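Local structure of bifunctional protein PutA (Bdellovibrio bacteriovorus, 5UR2) at residues V500-E505 and M678-Q682. The protein probably couples proline dehydrogenase and L-glutamate gamma-semialdehyde dehydrogenase activities, using flavin and NAD(+) to oxidise proline to glutamate. Numbering follows the deposited sequence.
Sequences VINNKE and MKMIQ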
loop_
_atom_site.group_PDB
_atom_site.type_symbol
_atom_site.label_atom_id
_atom_site.label_comp_id
_atom_site.label_asym_id
_atom_site.label_seq_id
_atom_site.Cartn_x
_atom_site.Cartn_y
_atom_site.Cartn_z
ATOM N N VAL B 500 31.283 -13.097 14.741
ATOM C CA VAL B 500 31.557 -11.672 14.556
ATOM C C VAL B 500 30.523 -10.855 15.313
ATOM O O VAL B 500 29.356 -10.806 14.914
ATOM C CB VAL B 500 31.576 -11.263 13.081
ATOM C CG1 VAL B 500 31.976 -9.807 12.989
ATOM C CG2 VAL B 500 32.549 -12.134 12.314
ATOM N N ILE B 501 30.961 -10.167 16.363
ATOM C CA ILE B 501 30.096 -9.315 17.172
ATOM C C ILE B 501 30.727 -7.931 17.272
ATOM O O ILE B 501 31.901 -7.809 17.638
ATOM C CB ILE B 501 29.875 -9.919 18.575
ATOM C CG1 ILE B 501 29.223 -11.297 18.457
ATOM C CG2 ILE B 501 29.056 -8.987 19.455
ATOM C CD1 ILE B 501 29.084 -12.026 19.797
ATOM N N ASN B 502 29.937 -6.890 16.999
ATOM C CA ASN B 502 30.455 -5.520 16.973
ATOM C C ASN B 502 31.653 -5.416 16.031
ATOM O O ASN B 502 32.649 -4.768 16.338
ATOM C CB ASN B 502 30.840 -5.028 18.379
ATOM C CG ASN B 502 29.729 -4.248 19.064
ATOM O OD1 ASN B 502 28.874 -3.642 18.417
ATOM N ND2 ASN B 502 29.753 -4.243 20.381
ATOM N N ASN B 503 31.568 -6.095 14.890
ATOM C CA ASN B 503 32.606 -6.112 13.856
ATOM C C ASN B 503 33.948 -6.643 14.362
ATOM O O ASN B 503 34.991 -6.377 13.749
ATOM C CB ASN B 503 32.795 -4.728 13.207
ATOM C CG ASN B 503 31.630 -4.349 12.282
ATOM O OD1 ASN B 503 30.810 -5.201 11.939
ATOM N ND2 ASN B 503 31.569 -3.074 11.860
ATOM N N LYS B 504 33.954 -7.401 15.458
ATOM C CA LYS B 504 35.160 -8.047 15.969
ATOM C C LYS B 504 34.999 -9.564 15.916
ATOM O O LYS B 504 33.954 -10.100 16.304
ATOM C CB LYS B 504 35.482 -7.580 17.393
ATOM C CG LYS B 504 35.850 -6.099 17.473
ATOM C CD LYS B 504 35.774 -5.583 18.896
ATOM N N GLU B 505 36.029 -10.250 15.436
ATOM C CA GLU B 505 35.983 -11.698 15.289
ATOM C C GLU B 505 36.272 -12.382 16.624
ATOM O O GLU B 505 37.148 -11.957 17.383
ATOM C CB GLU B 505 36.973 -12.142 14.204
ATOM C CG GLU B 505 36.572 -11.645 12.797
ATOM C CD GLU B 505 37.493 -12.108 11.636
ATOM O OE1 GLU B 505 38.132 -13.188 11.704
ATOM O OE2 GLU B 505 37.547 -11.386 10.615
ATOM N N MET B 678 28.559 -11.995 5.892
ATOM C CA MET B 678 28.986 -11.075 6.945
ATOM C C MET B 678 30.176 -10.224 6.497
ATOM O O MET B 678 30.246 -9.026 6.802
ATOM C CB MET B 678 29.331 -11.865 8.214
ATOM C CG MET B 678 29.649 -10.981 9.419
ATOM S SD MET B 678 28.284 -9.915 9.842
ATOM C CE MET B 678 29.100 -8.687 10.861
ATOM N N LYS B 679 31.116 -10.822 5.762
ATOM C CA LYS B 679 32.284 -10.077 5.291
ATOM C C LYS B 679 31.879 -8.978 4.317
ATOM O O LYS B 679 32.483 -7.894 4.295
ATOM C CB LYS B 679 33.285 -11.041 4.641
ATOM C CG LYS B 679 34.040 -11.879 5.673
ATOM C CD LYS B 679 34.718 -10.948 6.683
ATOM C CE LYS B 679 35.137 -11.652 7.961
ATOM N NZ LYS B 679 35.414 -10.654 9.054
ATOM N N MET B 680 30.877 -9.257 3.478
ATOM C CA MET B 680 30.379 -8.251 2.554
ATOM C C MET B 680 29.614 -7.168 3.303
ATOM O O MET B 680 29.725 -5.979 2.976
ATOM C CB MET B 680 29.490 -8.904 1.485
ATOM C CG MET B 680 30.186 -9.958 0.629
ATOM S SD MET B 680 29.207 -10.529 -0.784
ATOM C CE MET B 680 27.920 -11.510 -0.023
ATOM N N ILE B 681 28.865 -7.560 4.334
ATOM C CA ILE B 681 28.176 -6.584 5.167
ATOM C C ILE B 681 29.181 -5.642 5.807
ATOM O O ILE B 681 29.021 -4.417 5.759
ATOM C CB ILE B 681 27.301 -7.303 6.219
ATOM C CG1 ILE B 681 25.991 -7.795 5.580
ATOM C CG2 ILE B 681 27.025 -6.425 7.430
ATOM C CD1 ILE B 681 25.274 -8.815 6.406
ATOM N N GLN B 682 30.275 -6.191 6.340
ATOM C CA GLN B 682 31.318 -5.341 6.899
ATOM C C GLN B 682 31.941 -4.463 5.824
ATOM O O GLN B 682 32.178 -3.273 6.054
ATOM C CB GLN B 682 32.397 -6.190 7.581
ATOM C CG GLN B 682 31.897 -6.922 8.842
ATOM C CD GLN B 682 33.004 -7.718 9.536
ATOM O OE1 GLN B 682 33.297 -8.847 9.166
ATOM N NE2 GLN B 682 33.595 -7.135 10.561
#
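Gln682 reaches from helix 671-684 across to the type I' turn Ile501-Lys504, which joins strands 495-501 and 504-506 as a beta hairpin. Its CB points at the hairpin, and CG passes 3.7 Å from OD1 of Asn503. The chain runs on extended, bringing CD within 4.2 Å of Val500 CG1, and a twist of the amide (chi3 -84°) puts NE2 over Asn503 and OE1 toward Lys679. NE2 lies against the backbone of Asn503, 3.6 Å from both its O and CA, too far for a hydrogen bond, while OE1 accepts a hydrogen bond from Lys679 NZ at 2.8 Å. The Asn503 and Gln682 side chains run past one another in opposite senses, their amide planes inclined by 38°.

Lys679 NZ also forms a salt bridge with Glu505, 2.7 Å from OE2. The ammonium comes in above the carboxylate plane, and the two side chains cross nearly at right angles. Asn498 of the preceding strand holds Glu505 OE1, helping to fix the carboxylate. Deeper in, Met678 bends at chi2 (59°) and carries its methyl CE to within 3.7 Å of Val500 CG1. Both also pack on Phe693 of strand 691-693, to which the backbone of Val500 is hydrogen-bonded, so hairpin and helix meet beside a common strand.

The contact grades from a buried Val500-Met678 base to a polar, more solvent-exposed edge, where one ammonium bridges Glu505 and the Gln682 carbonyl. The bond to OE1 probably fixes the rotation of the amide, leaving its NH2 facing Asn503, and the positive charge may also polarise it.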